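Local coordinates for protein myosin-I heavy chain (Dictyostelium discoideum, PDB 5EJR) that acts as an actin-based motor with ATPase activity in early phagocytosis and adhesion, represented here by the second MyTH4-FERM domain of its tail, at residues R13-S16 with F17-S21; I157-Q160 with S161-Q165; V267-E270 with T271-I274; C319-L322 with T323-Q326. One frame throughout, in Å; residues are numbered along the deposited sequence. Where two conformers were deposited one is given.

Contact 1: R13-S16 with F17-S21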
ATOM      1  N   ARG A  13     -37.878  -5.321  11.085  1.00 50.61           N
ATOM      2  CA  ARG A  13     -36.864  -5.667  10.074  1.00 47.74           C
ATOM      3  C   ARG A  13     -36.348  -7.102  10.149  1.00 50.48           C
ATOM      4  O   ARG A  13     -36.060  -7.697   9.112  1.00 49.91           O
ATOM      5  CB  ARG A  13     -35.674  -4.686  10.128  1.00 44.55           C
ATOM      6  CG  ARG A  13     -36.018  -3.215   9.875  1.00 48.72           C
ATOM      7  CD  ARG A  13     -34.859  -2.314  10.258  1.00 49.25           C
ATOM      8  NE  ARG A  13     -35.082  -0.905   9.916  1.00 49.01           N
ATOM      9  CZ  ARG A  13     -35.653  -0.013  10.718  1.00 62.10           C
ATOM     10  NH1 ARG A  13     -36.099  -0.374  11.915  1.00 48.11           N
ATOM     11  NH2 ARG A  13     -35.800   1.243  10.322  1.00 53.25           N
ATOM     12  N   PHE A  14     -36.185  -7.648  11.359  1.00 47.55           N
ATOM     13  CA  PHE A  14     -35.686  -9.014  11.520  1.00 47.12           C
ATOM     14  C   PHE A  14     -36.757 -10.012  11.097  1.00 51.56           C
ATOM     15  O   PHE A  14     -37.946  -9.741  11.282  1.00 50.82           O
ATOM     16  CB  PHE A  14     -35.269  -9.269  12.984  1.00 48.84           C
ATOM     17  CG  PHE A  14     -33.788  -9.201  13.304  1.00 48.93           C
ATOM     18  CD1 PHE A  14     -33.007  -8.138  12.854  1.00 50.70           C
ATOM     19  CD2 PHE A  14     -33.191 -10.163  14.113  1.00 50.79           C
ATOM     20  CE1 PHE A  14     -31.646  -8.063  13.175  1.00 50.51           C
ATOM     21  CE2 PHE A  14     -31.829 -10.083  14.440  1.00 52.92           C
ATOM     22  CZ  PHE A  14     -31.066  -9.037  13.965  1.00 49.91           C
ATOM     23  N   ARG A  15     -36.333 -11.154  10.538  1.00 48.18           N
ATOM     24  CA  ARG A  15     -37.217 -12.234  10.108  1.00 49.11           C
ATOM     25  C   ARG A  15     -38.024 -12.763  11.305  1.00 55.71           C
ATOM     26  O   ARG A  15     -39.255 -12.821  11.229  1.00 55.76           O
ATOM     27  CB  ARG A  15     -36.415 -13.381   9.467  1.00 48.95           C
ATOM     28  CG  ARG A  15     -35.728 -13.029   8.150  1.00 51.57           C
ATOM     29  CD  ARG A  15     -35.350 -14.285   7.395  1.00 50.97           C
ATOM     30  NE  ARG A  15     -34.434 -14.026   6.280  1.00 53.59           N
ATOM     31  CZ  ARG A  15     -34.814 -13.666   5.055  1.00 69.32           C
ATOM     32  NH1 ARG A  15     -36.099 -13.473   4.779  1.00 57.30           N
ATOM     33  NH2 ARG A  15     -33.910 -13.476   4.102  1.00 54.43           N
ATOM     34  N   SER A  16     -37.321 -13.090  12.422  1.00 53.26           N
ATOM     35  CA  SER A  16     -37.876 -13.630  13.673  1.00 54.49           C
ATOM     36  C   SER A  16     -38.973 -12.767  14.294  1.00 61.82           C
ATOM     37  O   SER A  16     -39.937 -13.316  14.832  1.00 62.33           O
ATOM     38  CB  SER A  16     -36.768 -13.909  14.686  1.00 55.61           C
ATOM     39  OG  SER A  16     -36.145 -12.708  15.112  1.00 56.91           O
ATOM     40  N   PHE A  17     -38.832 -11.431  14.212  1.00 59.42           N
ATOM     41  CA  PHE A  17     -39.825 -10.484  14.734  1.00 60.30           C
ATOM     42  C   PHE A  17     -41.011 -10.313  13.781  1.00 65.54           C
ATOM     43  O   PHE A  17     -42.124 -10.063  14.235  1.00 65.23           O
ATOM     44  CB  PHE A  17     -39.183  -9.129  15.050  1.00 61.51           C
ATOM     45  CG  PHE A  17     -38.327  -9.123  16.293  1.00 63.33           C
ATOM     46  CD1 PHE A  17     -37.008  -9.561  16.253  1.00 65.65           C
ATOM     47  CD2 PHE A  17     -38.840  -8.679  17.506  1.00 66.50           C
ATOM     48  CE1 PHE A  17     -36.221  -9.563  17.406  1.00 66.61           C
ATOM     49  CE2 PHE A  17     -38.050  -8.678  18.659  1.00 69.36           C
ATOM     50  CZ  PHE A  17     -36.746  -9.119  18.600  1.00 66.85           C
ATOM     51  N   LYS A  18     -40.765 -10.425  12.467  1.00 63.54           N
ATOM     52  CA  LYS A  18     -41.784 -10.295  11.426  1.00 64.15           C
ATOM     53  C   LYS A  18     -42.717 -11.524  11.384  1.00 70.07           C
ATOM     54  O   LYS A  18     -43.936 -11.348  11.332  1.00 69.69           O
ATOM     55  CB  LYS A  18     -41.128 -10.048  10.057  1.00 65.20           C
ATOM     56  CG  LYS A  18     -40.723  -8.602   9.822  1.00 71.79           C
ATOM     57  CD  LYS A  18     -40.076  -8.443   8.454  1.00 83.06           C
ATOM     58  CE  LYS A  18     -39.842  -7.008   8.059  1.00 96.56           C
ATOM     59  NZ  LYS A  18     -41.111  -6.250   7.874  1.00107.57           N
ATOM     60  N   ARG A  19     -42.133 -12.757  11.407  1.00 67.87           N
ATOM     61  CA  ARG A  19     -42.839 -14.049  11.389  1.00 68.82           C
ATOM     62  C   ARG A  19     -43.758 -14.192  12.613  1.00 76.82           C
ATOM     63  O   ARG A  19     -44.870 -14.706  12.485  1.00 76.71           O
ATOM     64  CB  ARG A  19     -41.847 -15.223  11.350  1.00 65.80           C
ATOM     65  CG  ARG A  19     -41.054 -15.372  10.061  1.00 68.25           C
ATOM     66  CD  ARG A  19     -39.987 -16.433  10.248  1.00 76.04           C
ATOM     67  NE  ARG A  19     -39.009 -16.448   9.157  1.00 83.01           N
ATOM     68  CZ  ARG A  19     -38.958 -17.375   8.204  1.00 92.13           C
ATOM     69  NH1 ARG A  19     -39.831 -18.374   8.189  1.00 83.26           N
ATOM     70  NH2 ARG A  19     -38.031 -17.310   7.257  1.00 66.68           N
ATOM     71  N   ALA A  20     -43.289 -13.724  13.790  1.00 75.73           N
ATOM     72  CA  ALA A  20     -44.031 -13.743  15.052  1.00 77.24           C
ATOM     73  C   ALA A  20     -45.214 -12.764  15.010  1.00 84.62           C
ATOM     74  O   ALA A  20     -46.222 -12.995  15.681  1.00 85.03           O
ATOM     75  CB  ALA A  20     -43.105 -13.397  16.209  1.00 77.41           C
ATOM     76  N   SER A  21     -45.080 -11.673  14.230  1.00 82.75           N
ATOM     77  CA  SER A  21     -46.121 -10.662  14.050  1.00 83.94           C
ATOM     78  C   SER A  21     -47.187 -11.170  13.080  1.00 90.50           C
ATOM     79  O   SER A  21     -48.369 -10.922  13.308  1.00 90.58           O
ATOM     80  CB  SER A  21     -45.524  -9.348  13.556  1.00 86.57           C
ATOM     81  OG  SER A  21     -44.603  -8.828  14.500  1.00 94.95           O
TER

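Contact 2: I157-Q160 with S161-Q165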
ATOM      1  N   ILE A 157     -21.419  -0.850  29.830  1.00 38.71           N
ATOM      2  CA  ILE A 157     -21.879  -0.587  31.205  1.00 40.86           C
ATOM      3  C   ILE A 157     -22.021  -1.913  31.977  1.00 47.63           C
ATOM      4  O   ILE A 157     -21.544  -2.004  33.107  1.00 49.30           O
ATOM      5  CB  ILE A 157     -23.156   0.309  31.178  1.00 45.24           C
ATOM      6  CG1 ILE A 157     -22.783   1.761  30.793  1.00 46.88           C
ATOM      7  CG2 ILE A 157     -23.939   0.280  32.499  1.00 46.70           C
ATOM      8  CD1 ILE A 157     -23.956   2.623  30.206  1.00 58.38           C
ATOM      9  N   ALA A 158     -22.565  -2.965  31.327  1.00 44.01           N
ATOM     10  CA  ALA A 158     -22.721  -4.290  31.941  1.00 44.84           C
ATOM     11  C   ALA A 158     -21.416  -5.053  32.176  1.00 50.94           C
ATOM     12  O   ALA A 158     -21.383  -5.920  33.054  1.00 51.77           O
ATOM     13  CB  ALA A 158     -23.687  -5.141  31.133  1.00 45.37           C
ATOM     14  N   ILE A 159     -20.345  -4.753  31.423  1.00 48.82           N
ATOM     15  CA  ILE A 159     -19.103  -5.513  31.588  1.00 49.29           C
ATOM     16  C   ILE A 159     -17.883  -4.665  32.102  1.00 53.45           C
ATOM     17  O   ILE A 159     -16.840  -5.244  32.416  1.00 52.62           O
ATOM     18  CB  ILE A 159     -18.826  -6.298  30.278  1.00 51.99           C
ATOM     19  CG1 ILE A 159     -18.350  -7.725  30.595  1.00 53.57           C
ATOM     20  CG2 ILE A 159     -17.917  -5.573  29.265  1.00 51.02           C
ATOM     21  CD1 ILE A 159     -19.496  -8.694  30.997  1.00 63.54           C
ATOM     22  N   GLN A 160     -18.060  -3.339  32.279  1.00 50.92           N
ATOM     23  CA  GLN A 160     -17.070  -2.362  32.774  1.00 50.68           C
ATOM     24  C   GLN A 160     -16.295  -2.884  33.998  1.00 56.01           C
ATOM     25  O   GLN A 160     -15.058  -2.878  34.006  1.00 55.43           O
ATOM     26  CB  GLN A 160     -17.804  -1.061  33.190  1.00 52.21           C
ATOM     27  CG  GLN A 160     -17.393   0.187  32.430  1.00 65.23           C
ATOM     28  CD  GLN A 160     -18.409   1.300  32.564  1.00 83.12           C
ATOM     29  OE1 GLN A 160     -19.057   1.703  31.593  1.00 78.74           O
ATOM     30  NE2 GLN A 160     -18.559   1.847  33.761  1.00 74.50           N
ATOM     31  N   SER A 161     -17.039  -3.326  35.033  1.00 53.22           N
ATOM     32  CA  SER A 161     -16.473  -3.788  36.302  1.00 54.50           C
ATOM     33  C   SER A 161     -15.808  -5.136  36.238  1.00 59.83           C
ATOM     34  O   SER A 161     -14.757  -5.297  36.852  1.00 60.99           O
ATOM     35  CB  SER A 161     -17.520  -3.773  37.404  1.00 58.18           C
ATOM     36  OG  SER A 161     -17.991  -2.445  37.554  1.00 65.65           O
ATOM     37  N   SER A 162     -16.403  -6.104  35.531  1.00 55.84           N
ATOM     38  CA  SER A 162     -15.825  -7.445  35.458  1.00 56.47           C
ATOM     39  C   SER A 162     -14.671  -7.565  34.467  1.00 60.31           C
ATOM     40  O   SER A 162     -13.663  -8.192  34.789  1.00 59.54           O
ATOM     41  CB  SER A 162     -16.897  -8.495  35.184  1.00 60.46           C
ATOM     42  OG  SER A 162     -17.618  -8.228  33.995  1.00 70.71           O
ATOM     43  N   SER A 163     -14.812  -6.950  33.279  1.00 57.95           N
ATOM     44  CA  SER A 163     -13.830  -7.010  32.189  1.00 57.40           C
ATOM     45  C   SER A 163     -13.469  -5.596  31.637  1.00 61.26           C
ATOM     46  O   SER A 163     -14.034  -5.171  30.622  1.00 59.81           O
ATOM     47  CB  SER A 163     -14.333  -7.941  31.086  1.00 60.27           C
ATOM     48  OG  SER A 163     -14.640  -9.232  31.595  1.00 68.44           O
ATOM     49  N   PRO A 164     -12.552  -4.842  32.305  1.00 58.96           N
ATOM     50  CA  PRO A 164     -12.230  -3.479  31.824  1.00 58.06           C
ATOM     51  C   PRO A 164     -11.458  -3.427  30.496  1.00 59.26           C
ATOM     52  O   PRO A 164     -11.543  -2.419  29.797  1.00 56.47           O
ATOM     53  CB  PRO A 164     -11.456  -2.850  32.990  1.00 60.47           C
ATOM     54  CG  PRO A 164     -10.867  -4.004  33.717  1.00 65.86           C
ATOM     55  CD  PRO A 164     -11.805  -5.171  33.540  1.00 61.50           C
ATOM     56  N   GLN A 165     -10.735  -4.512  30.147  1.00 56.37           N
ATOM     57  CA  GLN A 165     -10.000  -4.641  28.885  1.00 55.40           C
ATOM     58  C   GLN A 165     -11.027  -4.774  27.758  1.00 56.08           C
ATOM     59  O   GLN A 165     -11.027  -3.965  26.821  1.00 55.70           O
ATOM     60  CB  GLN A 165      -9.061  -5.869  28.920  1.00 57.56           C
ATOM     61  CG  GLN A 165      -8.207  -6.071  27.668  1.00 74.86           C
ATOM     62  CD  GLN A 165      -6.919  -5.287  27.725  1.00 93.12           C
ATOM     63  OE1 GLN A 165      -5.903  -5.756  28.253  1.00 88.09           O
ATOM     64  NE2 GLN A 165      -6.935  -4.080  27.176  1.00 83.34           N
TER
HETATM   65  O   HOH W   1     -19.850  -3.488  35.101  1.00 37.29           O

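Contact 3: V267-E270 with T271-I274. With EDO (1,2-ethanediol), chain E.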
ATOM      1  N   VAL A 267       6.033   1.399  -7.821  1.00 24.52           N
ATOM      2  CA  VAL A 267       5.784   2.699  -7.191  1.00 25.00           C
ATOM      3  C   VAL A 267       4.507   2.577  -6.319  1.00 29.32           C
ATOM      4  O   VAL A 267       3.533   1.988  -6.762  1.00 30.94           O
ATOM      5  CB  VAL A 267       5.608   3.788  -8.284  1.00 28.94           C
ATOM      6  CG1 VAL A 267       5.015   5.075  -7.705  1.00 28.93           C
ATOM      7  CG2 VAL A 267       6.932   4.077  -8.997  1.00 28.61           C
ATOM      8  N   VAL A 268       4.530   3.069  -5.084  1.00 21.89           N
ATOM      9  CA  VAL A 268       3.330   3.007  -4.258  1.00 20.38           C
ATOM     10  C   VAL A 268       2.739   4.406  -4.294  1.00 22.19           C
ATOM     11  O   VAL A 268       3.437   5.360  -4.000  1.00 22.02           O
ATOM     12  CB  VAL A 268       3.611   2.535  -2.803  1.00 23.05           C
ATOM     13  CG1 VAL A 268       2.304   2.420  -2.010  1.00 22.64           C
ATOM     14  CG2 VAL A 268       4.341   1.203  -2.797  1.00 23.07           C
ATOM     15  N   SER A 269       1.471   4.538  -4.641  1.00 19.32           N
ATOM     16  CA  SER A 269       0.847   5.860  -4.708  1.00 18.63           C
ATOM     17  C   SER A 269       0.903   6.540  -3.381  1.00 23.26           C
ATOM     18  O   SER A 269       0.570   5.923  -2.376  1.00 22.89           O
ATOM     19  CB  SER A 269      -0.611   5.754  -5.152  1.00 21.23           C
ATOM     20  OG  SER A 269      -1.174   7.057  -5.202  1.00 29.11           O
ATOM     21  N   GLU A 270       1.301   7.807  -3.363  1.00 21.04           N
ATOM     22  CA  GLU A 270       1.328   8.601  -2.131  1.00 21.47           C
ATOM     23  C   GLU A 270      -0.068   8.758  -1.479  1.00 26.14           C
ATOM     24  O   GLU A 270      -0.148   9.070  -0.286  1.00 27.21           O
ATOM     25  CB  GLU A 270       1.969   9.983  -2.383  1.00 23.03           C
ATOM     26  CG  GLU A 270       1.188  10.900  -3.306  1.00 32.16           C
ATOM     27  CD  GLU A 270       1.683  12.330  -3.276  1.00 56.55           C
ATOM     28  OE1 GLU A 270       2.676  12.634  -3.978  1.00 60.92           O
ATOM     29  OE2 GLU A 270       1.103  13.140  -2.518  1.00 62.18           O
ATOM     30  N   THR A 271      -1.159   8.560  -2.252  1.00 24.02           N
ATOM     31  CA  THR A 271      -2.525   8.687  -1.720  1.00 23.56           C
ATOM     32  C   THR A 271      -3.071   7.396  -1.180  1.00 28.59           C
ATOM     33  O   THR A 271      -4.166   7.407  -0.613  1.00 29.00           O
ATOM     34  CB  THR A 271      -3.503   9.272  -2.742  1.00 34.92           C
ATOM     35  OG1 THR A 271      -3.465   8.484  -3.934  1.00 32.74           O
ATOM     36  CG2 THR A 271      -3.272  10.751  -3.006  1.00 35.32           C
ATOM     37  N   ASP A 272      -2.349   6.274  -1.352  1.00 23.30           N
ATOM     38  CA  ASP A 272      -2.852   5.021  -0.821  1.00 23.73           C
ATOM     39  C   ASP A 272      -2.718   5.026   0.719  1.00 27.65           C
ATOM     40  O   ASP A 272      -1.832   5.708   1.265  1.00 25.96           O
ATOM     41  CB  ASP A 272      -2.035   3.830  -1.352  1.00 25.13           C
ATOM     42  CG  ASP A 272      -2.290   3.349  -2.770  1.00 34.84           C
ATOM     43  OD1 ASP A 272      -3.132   3.968  -3.477  1.00 34.09           O
ATOM     44  OD2 ASP A 272      -1.641   2.353  -3.181  1.00 38.46           O
ATOM     45  N   MET A 273      -3.567   4.222   1.380  0.50 24.21           N
ATOM     46  CA  MET A 273      -3.541   3.977   2.822  0.50 24.30           C
ATOM     47  C   MET A 273      -2.522   2.895   2.993  0.50 28.14           C
ATOM     48  O   MET A 273      -2.622   1.871   2.314  0.50 27.05           O
ATOM     49  CB  MET A 273      -4.900   3.443   3.317  0.50 26.78           C
ATOM     50  CG  MET A 273      -6.013   4.423   3.171  0.50 30.50           C
ATOM     51  SD  MET A 273      -5.492   6.054   3.713  0.50 34.14           S
ATOM     52  CE  MET A 273      -6.936   6.565   4.498  0.50 31.02           C
ATOM     53  N   ILE A 274      -1.537   3.099   3.880  1.00 26.30           N
ATOM     54  CA  ILE A 274      -0.493   2.069   4.101  1.00 27.67           C
ATOM     55  C   ILE A 274      -1.086   0.706   4.491  1.00 29.72           C
ATOM     56  O   ILE A 274      -0.648  -0.317   3.959  1.00 29.27           O
ATOM     57  CB  ILE A 274       0.647   2.517   5.074  1.00 31.91           C
ATOM     58  CG1 ILE A 274       1.671   1.376   5.299  1.00 33.31           C
ATOM     59  CG2 ILE A 274       0.093   3.075   6.396  1.00 32.80           C
ATOM     60  CD1 ILE A 274       3.021   1.814   5.796  1.00 44.51           C
TER
HETATM   61  C1  EDO E2404       5.151   8.888  -6.461  1.00 29.86           C
HETATM   62  O1  EDO E2404       5.953   8.416  -5.372  1.00 24.29           O
HETATM   63  C2  EDO E2404       3.741   8.183  -6.444  1.00 30.94           C
HETATM   64  O2  EDO E2404       2.951   8.826  -5.452  1.00 34.72           O
HETATM   65  O   HOH W   2      -0.291   2.484  -5.568  1.00 37.85           O

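Contact 4: C319-L322 with T323-Q326. With EDO (1,2-ethanediol), chain H.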
ATOM      1  N   CYS A 319      20.295  14.198   1.447  1.00 16.88           N
ATOM      2  CA  CYS A 319      19.597  13.916   0.205  1.00 16.67           C
ATOM      3  C   CYS A 319      20.617  13.605  -0.904  1.00 17.98           C
ATOM      4  O   CYS A 319      20.357  12.717  -1.709  1.00 17.06           O
ATOM      5  CB  CYS A 319      18.674  15.068  -0.191  1.00 17.85           C
ATOM      6  SG  CYS A 319      18.046  14.986  -1.888  1.00 21.90           S
ATOM      7  N   PHE A 320      21.749  14.331  -0.953  1.00 14.72           N
ATOM      8  CA  PHE A 320      22.759  14.110  -1.983  1.00 13.92           C
ATOM      9  C   PHE A 320      23.339  12.708  -1.838  1.00 18.43           C
ATOM     10  O   PHE A 320      23.507  12.015  -2.830  1.00 15.62           O
ATOM     11  CB  PHE A 320      23.884  15.143  -1.923  1.00 15.14           C
ATOM     12  CG  PHE A 320      24.939  14.939  -2.987  1.00 17.26           C
ATOM     13  CD1 PHE A 320      24.606  14.972  -4.338  1.00 19.22           C
ATOM     14  CD2 PHE A 320      26.266  14.696  -2.640  1.00 20.86           C
ATOM     15  CE1 PHE A 320      25.578  14.734  -5.320  1.00 19.97           C
ATOM     16  CE2 PHE A 320      27.239  14.461  -3.634  1.00 22.49           C
ATOM     17  CZ  PHE A 320      26.890  14.511  -4.959  1.00 18.81           C
ATOM     18  N   GLU A 321      23.609  12.301  -0.601  1.00 16.36           N
ATOM     19  CA  GLU A 321      24.171  10.991  -0.308  1.00 17.21           C
ATOM     20  C   GLU A 321      23.212   9.851  -0.714  1.00 19.56           C
ATOM     21  O   GLU A 321      23.637   8.876  -1.346  1.00 15.51           O
ATOM     22  CB  GLU A 321      24.625  10.916   1.167  1.00 19.06           C
ATOM     23  CG  GLU A 321      25.448   9.683   1.524  1.00 31.32           C
ATOM     24  CD  GLU A 321      26.634   9.378   0.624  1.00 44.44           C
ATOM     25  OE1 GLU A 321      27.208  10.321   0.036  1.00 33.02           O
ATOM     26  OE2 GLU A 321      26.988   8.185   0.509  1.00 41.16           O
ATOM     27  N   LEU A 322      21.922  10.010  -0.415  1.00 16.34           N
ATOM     28  CA  LEU A 322      20.918   9.024  -0.798  1.00 16.42           C
ATOM     29  C   LEU A 322      20.756   8.970  -2.296  1.00 18.19           C
ATOM     30  O   LEU A 322      20.558   7.890  -2.849  1.00 15.49           O
ATOM     31  CB  LEU A 322      19.580   9.277  -0.140  1.00 16.90           C
ATOM     32  CG  LEU A 322      19.475   8.942   1.330  1.00 22.81           C
ATOM     33  CD1 LEU A 322      18.143   9.442   1.878  1.00 22.72           C
ATOM     34  CD2 LEU A 322      19.643   7.418   1.590  1.00 23.71           C
ATOM     35  N   THR A 323      20.876  10.135  -2.957  1.00 15.60           N
ATOM     36  CA  THR A 323      20.793  10.222  -4.416  1.00 14.25           C
ATOM     37  C   THR A 323      21.954   9.504  -5.063  1.00 16.66           C
ATOM     38  O   THR A 323      21.731   8.720  -5.989  1.00 14.98           O
ATOM     39  CB  THR A 323      20.690  11.683  -4.870  1.00 16.41           C
ATOM     40  OG1 THR A 323      19.538  12.246  -4.247  1.00 15.76           O
ATOM     41  CG2 THR A 323      20.560  11.805  -6.393  1.00 11.05           C
ATOM     42  N   TYR A 324      23.190   9.816  -4.620  1.00 14.70           N
ATOM     43  CA  TYR A 324      24.389   9.197  -5.170  1.00 14.65           C
ATOM     44  C   TYR A 324      24.275   7.664  -5.020  1.00 17.58           C
ATOM     45  O   TYR A 324      24.462   6.946  -5.995  1.00 14.60           O
ATOM     46  CB  TYR A 324      25.671   9.747  -4.484  1.00 14.87           C
ATOM     47  CG  TYR A 324      26.854   8.825  -4.705  1.00 15.47           C
ATOM     48  CD1 TYR A 324      27.402   8.650  -5.975  1.00 14.51           C
ATOM     49  CD2 TYR A 324      27.373   8.066  -3.659  1.00 17.28           C
ATOM     50  CE1 TYR A 324      28.457   7.773  -6.189  1.00 15.23           C
ATOM     51  CE2 TYR A 324      28.402   7.154  -3.873  1.00 17.81           C
ATOM     52  CZ  TYR A 324      28.918   6.989  -5.144  1.00 22.25           C
ATOM     53  OH  TYR A 324      29.956   6.125  -5.333  1.00 19.88           O
ATOM     54  N   CYS A 325      23.968   7.200  -3.796  0.50 18.20           N
ATOM     55  CA  CYS A 325      23.769   5.803  -3.414  0.50 20.53           C
ATOM     56  C   CYS A 325      22.734   5.115  -4.335  0.50 20.74           C
ATOM     57  O   CYS A 325      22.974   3.997  -4.780  0.50 18.65           O
ATOM     58  CB  CYS A 325      23.369   5.722  -1.942  0.50 23.21           C
ATOM     59  SG  CYS A 325      23.165   4.040  -1.300  0.50 29.12           S
ATOM     60  N   GLN A 326      21.625   5.807  -4.668  1.00 15.80           N
ATOM     61  CA  GLN A 326      20.550   5.267  -5.528  1.00 15.07           C
ATOM     62  C   GLN A 326      21.014   5.117  -6.979  1.00 17.72           C
ATOM     63  O   GLN A 326      20.754   4.083  -7.578  1.00 15.11           O
ATOM     64  CB  GLN A 326      19.280   6.136  -5.452  1.00 15.48           C
ATOM     65  CG  GLN A 326      18.139   5.610  -6.303  1.00 21.78           C
ATOM     66  CD  GLN A 326      16.894   6.412  -6.058  1.00 26.22           C
ATOM     67  OE1 GLN A 326      16.505   6.649  -4.926  1.00 14.66           O
ATOM     68  NE2 GLN A 326      16.269   6.870  -7.112  1.00 15.45           N
TER
HETATM   69  C1  EDO H2407      17.773   8.195 -11.960  1.00 29.55           C
HETATM   70  O1  EDO H2407      16.665   7.627 -12.625  1.00 29.58           O
HETATM   71  C2  EDO H2407      17.782   8.083 -10.403  1.00 28.11           C
HETATM   72  O2  EDO H2407      17.150   6.939  -9.859  1.00 26.62           O
HETATM   73  O   HOH W   3      17.714   6.949  -2.270  1.00 19.41           O

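Contact 1: R13-S16 with F17-S21
R19 lies alongside R15 at the start of helix 15-25, one turn further on. Its CB is 3.5 Å from R15 O. CG comes closer to the same carbonyl oxygen, and CD stays near it. CG is anti to the carbonyl carbon (chi1 -68°), and from there the extended chain runs beside R15 in the same direction. NE passes R15 CB at 4.0 Å, with that carbon at the guanidinium edge. NH2 approaches R15 CD, also at 4.0 Å. The two guanidinium planes are turned 71° apart, with R15 NH1 5.0 Å from R19 NH2. Outside partners take up these tips: R19 NH2 forms a salt bridge with E51, and R15 NH2 bonds to S52 OG. The like charges are therefore probably tolerated. The backbone beneath is regular helix. R19 N gives R15 O a nearly straight bond of 2.9 Å. One residue earlier, K18 N bonds at 3.1 Å to O of F14, the N-cap residue. F14 CB also touches F17 CD1 at 3.7 Å. This first helical turn lies near the surface. R13 makes a cation-pi contact with W9 of helix 5-11. Backbone bonds join R13 with E55 and R15 with L53, in the loop before helix 58-75.

Contact 2: I157-Q160 with S161-Q165
I159 and Q160 meet S162, S163 and P164 where the chain turns out of helix 142-159. I157 comes first and takes part through a water. The water donates to I157 O at 3.0 Å and accepts from S161 N at 2.8 Å, so it joins the last part of the helix to the turn. I159 carries most of the contact. Its carbonyl O accepts S163 N at 2.8 Å, nearly along the C=O axis, and also a weak bond from S162 OG at 3.5 Å. Its side chain turns to the same two serines. CG1 lies 3.5 Å from S162 OG and 4.1 Å from S163 CB, and CD1 also borders the S162 hydroxyl. An alanine here keeps only CB, and S162 OG would probably lose its apolar neighbours CG1 and CD1 and become freer to turn. Q160 follows with its backbone: Q160 O is 3.7 Å from P164 CB, so the proline ring rests near this carbonyl. Helix 164-178 then begins. This is a short, exposed turn between two consecutive helices of the helical MyTH4 domain. A backbone bond from S163 N back to I159 O closes it.

Contact 3: V267-E270 with T271-I274
S269 and D272 face each other across a type I beta turn. The D272 carboxylate approaches the S269 side chain at its CB, with OD1 3.5 Å from that carbon and CG slightly further off. The S269 hydroxyl points elsewhere. OG stands anti to the backbone N (chi1 180°), on the side of the carbonyl carbon, which brings it to T271. There T271 N gives it a weak bond of 3.3 Å, the side-chain link of an ST turn. T271 OG1 lies 3.0 Å from S269 OG. The stronger partner of S269 OG is S495 OG on helix 494-505. The turn itself is closed by D272 N bonding to S269 O at 3.1 Å. The donor stands well above the carbonyl plane, 62° out of it. V268 crosses D272 at about a right angle, its CG1 4.1 Å from OD2, so a methyl borders one carboxylate oxygen. A water donates to that same D272 OD2 at 2.7 Å and accepts from S269 N. It thus connects the two ends of the turn and helps fix the rotation of the carboxylate. E270 N, in the middle of the turn, bonds to O2 of a 1,2-ethanediol at 2.9 Å. This molecule is probably from the crystallisation liquor, and S499 and R297 hold it as well. The turn joins strand 264-267 to helix 274-283 in the ubiquitin-like lobe of the FERM domain. Backbone bonds join E270 with R233 and D272 with I232, around the start of helix 232-243. S269, T271 and D272 lie against the start of helix 494-505.

Contact 4: C319-L322 with T323-Q326
A helical threonine bonded to the carbonyl one turn back marks this part of helix 317-332, in the FERM domain's central helical lobe. T323 OG1 donates to C319 O at 2.7 Å, and T323 N reaches the same oxygen at 2.9 Å. The two donors come from opposite faces of the carbonyl plane. The hydroxyl is placed there because OG1 lies beside the backbone N, anti to the carbonyl carbon (chi1 -58°). C319 SG is 3.9 Å from OG1. On another side of the helix, E321 and Y324 run side by side. E321 OE2 meets the ring edge at Y324 CD2, 4.2 Å away, with carboxylate and ring planes 50° apart. The other oxygen, OE1, forms a salt bridge with K406 of helix 402-416. Further on, L322 O accepts Q326 N at 3.0 Å. A water also donates to L322 O, and it donates to Q326 OE1 at 2.9 Å. That OE1 takes a bond from R296 N too, so two donors hold the amide oxygen. R296 NH1 also bonds to T323 OG1. A valine in place of T323 is likely to leave R296 NH1 without this acceptor and C319 O with one bond fewer. The T323 hydroxyl thus gives its proton to C319 O and so accepts from R296 NH1, which joins the helix to strand 290-296.

Overall arrangement
The four contacts follow one another along the chain, and none touches another. Contact 1, on helix 15-25, is farthest from the chain centre, its own centre about 44 Å away. Contact 2 joins helices 142-159 and 164-178 in the MyTH4 domain. Its centre is about 32 Å from that of contact 1. Contacts 3 and 4 belong to the FERM domain. One is a turn in the ubiquitin-like lobe, the other a helix of the central lobe. Their centres are about 22 Å apart, the shortest separation of the set. Contacts 1 and 4 lie on opposite sides of the chain centre, their centres about 67 Å apart. The series therefore samples the elongated MyTH4-FERM tail unit from its N-terminal region into the FERM lobes.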